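Local coordinates for protein DNA alpha-glucosyltransferase (Enterobacteria phage T4, PDB 1Y6G) that belongs to the GT-B clan of glycosyltransferases, built from two Rossmann-like domains with a cleft between them, at residues D[82-87]-D[113-118]. Residues are numbered along the deposited sequence; the frame is centred on the assembly and turned at random.
With NCO (cobalt hexammine(III)), chain L.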
loop_
_atom_site.group_PDB
_atom_site.type_symbol
_atom_site.label_atom_id
_atom_site.label_comp_id
_atom_site.label_asym_id
_atom_site.label_seq_id
_atom_site.Cartn_x
_atom_site.Cartn_y
_atom_site.Cartn_z
ATOM N N ILE D 82 5.095 6.224 -33.408
ATOM C CA ILE D 82 4.271 6.629 -32.290
ATOM C C ILE D 82 4.482 5.628 -31.154
ATOM O O ILE D 82 4.220 4.443 -31.330
ATOM C CB ILE D 82 2.808 6.648 -32.728
ATOM C CG1 ILE D 82 2.620 7.754 -33.775
ATOM C CG2 ILE D 82 1.904 6.850 -31.540
ATOM C CD1 ILE D 82 1.208 7.931 -34.271
ATOM N N ILE D 83 4.986 6.098 -30.007
ATOM C CA ILE D 83 5.230 5.242 -28.839
ATOM C C ILE D 83 4.132 5.504 -27.824
ATOM O O ILE D 83 4.062 6.602 -27.294
ATOM C CB ILE D 83 6.586 5.579 -28.151
ATOM C CG1 ILE D 83 7.733 5.456 -29.147
ATOM C CG2 ILE D 83 6.865 4.614 -27.007
ATOM C CD1 ILE D 83 9.092 5.716 -28.538
ATOM N N ASN D 84 3.277 4.525 -27.541
ATOM C CA ASN D 84 2.201 4.742 -26.567
ATOM C C ASN D 84 2.453 4.142 -25.186
ATOM O O ASN D 84 1.787 4.505 -24.211
ATOM C CB ASN D 84 0.867 4.217 -27.103
ATOM C CG ASN D 84 0.355 5.034 -28.256
ATOM O OD1 ASN D 84 0.520 6.249 -28.282
ATOM N ND2 ASN D 84 -0.279 4.378 -29.216
ATOM N N SER D 85 3.413 3.229 -25.107
ATOM C CA SER D 85 3.752 2.588 -23.847
ATOM C C SER D 85 5.229 2.188 -23.868
ATOM O O SER D 85 5.840 2.148 -24.939
ATOM C CB SER D 85 2.865 1.362 -23.633
ATOM O OG SER D 85 3.176 0.337 -24.550
ATOM N N VAL D 86 5.800 1.926 -22.687
ATOM C CA VAL D 86 7.208 1.530 -22.553
ATOM C C VAL D 86 7.233 0.318 -21.619
ATOM O O VAL D 86 6.302 0.102 -20.855
ATOM C CB VAL D 86 8.111 2.684 -21.943
ATOM C CG1 VAL D 86 7.842 4.025 -22.633
ATOM C CG2 VAL D 86 7.873 2.814 -20.462
ATOM N N PRO D 87 8.308 -0.479 -21.650
ATOM C CA PRO D 87 8.353 -1.655 -20.769
ATOM C C PRO D 87 8.000 -1.361 -19.307
ATOM O O PRO D 87 8.223 -0.257 -18.809
ATOM C CB PRO D 87 9.792 -2.156 -20.923
ATOM C CG PRO D 87 10.189 -1.657 -22.287
ATOM C CD PRO D 87 9.597 -0.280 -22.338
ATOM N N VAL D 113 7.043 10.158 -31.777
ATOM C CA VAL D 113 5.927 10.782 -31.084
ATOM C C VAL D 113 5.525 10.009 -29.831
ATOM O O VAL D 113 4.924 8.933 -29.924
ATOM C CB VAL D 113 4.695 10.865 -31.992
ATOM C CG1 VAL D 113 3.530 11.456 -31.238
ATOM C CG2 VAL D 113 5.015 11.690 -33.211
ATOM N N VAL D 114 5.846 10.560 -28.661
ATOM C CA VAL D 114 5.487 9.907 -27.408
ATOM C C VAL D 114 4.167 10.409 -26.851
ATOM O O VAL D 114 3.916 11.602 -26.792
ATOM C CB VAL D 114 6.561 10.108 -26.330
ATOM C CG1 VAL D 114 6.120 9.462 -25.032
ATOM C CG2 VAL D 114 7.856 9.500 -26.784
ATOM N N TYR D 115 3.326 9.473 -26.450
ATOM C CA TYR D 115 2.030 9.780 -25.873
ATOM C C TYR D 115 2.086 9.216 -24.461
ATOM O O TYR D 115 2.164 8.008 -24.290
ATOM C CB TYR D 115 0.903 9.066 -26.634
ATOM C CG TYR D 115 0.399 9.774 -27.860
ATOM C CD1 TYR D 115 -0.673 10.662 -27.783
ATOM C CD2 TYR D 115 1.017 9.595 -29.092
ATOM C CE1 TYR D 115 -1.112 11.360 -28.899
ATOM C CE2 TYR D 115 0.593 10.296 -30.222
ATOM C CZ TYR D 115 -0.468 11.178 -30.116
ATOM O OH TYR D 115 -0.853 11.903 -31.218
ATOM N N GLN D 116 2.086 10.082 -23.454
ATOM C CA GLN D 116 2.082 9.607 -22.077
ATOM C C GLN D 116 0.607 9.407 -21.745
ATOM O O GLN D 116 -0.176 10.335 -21.881
ATOM C CB GLN D 116 2.727 10.636 -21.153
ATOM C CG GLN D 116 2.569 10.331 -19.670
ATOM C CD GLN D 116 2.829 8.882 -19.311
ATOM O OE1 GLN D 116 3.864 8.295 -19.667
ATOM N NE2 GLN D 116 1.890 8.295 -18.584
ATOM N N HIS D 117 0.227 8.203 -21.324
ATOM C CA HIS D 117 -1.169 7.920 -21.051
ATOM C C HIS D 117 -1.631 7.864 -19.615
ATOM O O HIS D 117 -2.821 8.001 -19.353
ATOM C CB HIS D 117 -1.553 6.618 -21.725
ATOM C CG HIS D 117 -1.758 6.749 -23.194
ATOM N ND1 HIS D 117 -2.996 6.987 -23.748
ATOM C CD2 HIS D 117 -0.876 6.756 -24.218
ATOM C CE1 HIS D 117 -2.867 7.139 -25.053
ATOM N NE2 HIS D 117 -1.590 7.004 -25.362
ATOM N N ASP D 118 -0.709 7.645 -18.685
ATOM C CA ASP D 118 -1.075 7.566 -17.275
ATOM C C ASP D 118 -1.188 8.925 -16.629
ATOM O O ASP D 118 -0.889 9.943 -17.245
ATOM C CB ASP D 118 -0.090 6.675 -16.518
ATOM C CG ASP D 118 -0.310 5.188 -16.819
ATOM O OD1 ASP D 118 0.432 4.332 -16.282
ATOM O OD2 ASP D 118 -1.242 4.876 -17.604
HETATM CO CO NCO L . -5.470 5.096 -18.303
HETATM N N1 NCO L . -6.928 4.591 -19.594
HETATM N N2 NCO L . -4.600 6.177 -19.761
HETATM N N3 NCO L . -6.555 6.706 -17.756
HETATM N N4 NCO L . -4.007 5.620 -17.015
HETATM N N5 NCO L . -6.336 4.018 -16.837
HETATM N N6 NCO L . -4.396 3.475 -18.860
#
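Ile82 and Ile83 pair in parallel with Val113 and Val114, the strand axes approaching to 4.7 Å at an angle of 22°. Strand 80-85, helix 93-104 and strand 111-115 form a beta-alpha-beta unit in the seven-stranded parallel sheet of one Rossmann-like domain of this GT-B protein. Two backbone hydrogen bonds join the strands: Ile83 N gives its hydrogen to Val113 O at 2.8 Å, and Tyr115 N reaches Ile83 O at 3.1 Å. They pair two N-H groups with two carbonyl oxygens in a buried contact.

On one face Ile82 and Val113 lie side by side, CG1 against CB at 4.1 Å. With CG1 of Ile82 anti to the carbonyl carbon (chi1 -66°), the other branch, CG2, stands anti to the backbone N and comes obliquely against the Tyr115 ring, 3.8 Å from CD2. Phe141 stacks on that ring, Phe177 meets it edge-to-face, and Phe22 of helix 18-32 meets it at a slant. The opposite face carries Ile83 and Val114, which meet at 4.3 Å between Ile83 CB and Val114 CG2; Thr133 of helix 130-136 touches both side chains.

Further along, the Asn84 amide and His117 imidazole planes stand nearly perpendicular, 86° apart, and His117 CD2 lies 3.5 Å from Asn84 O. Beyond them the chain meets cobalt hexammine(III), whose ammine N2 donates a hydrogen bond to His117 O, and N4 donates one to Asp118 OD2 at 2.9 Å.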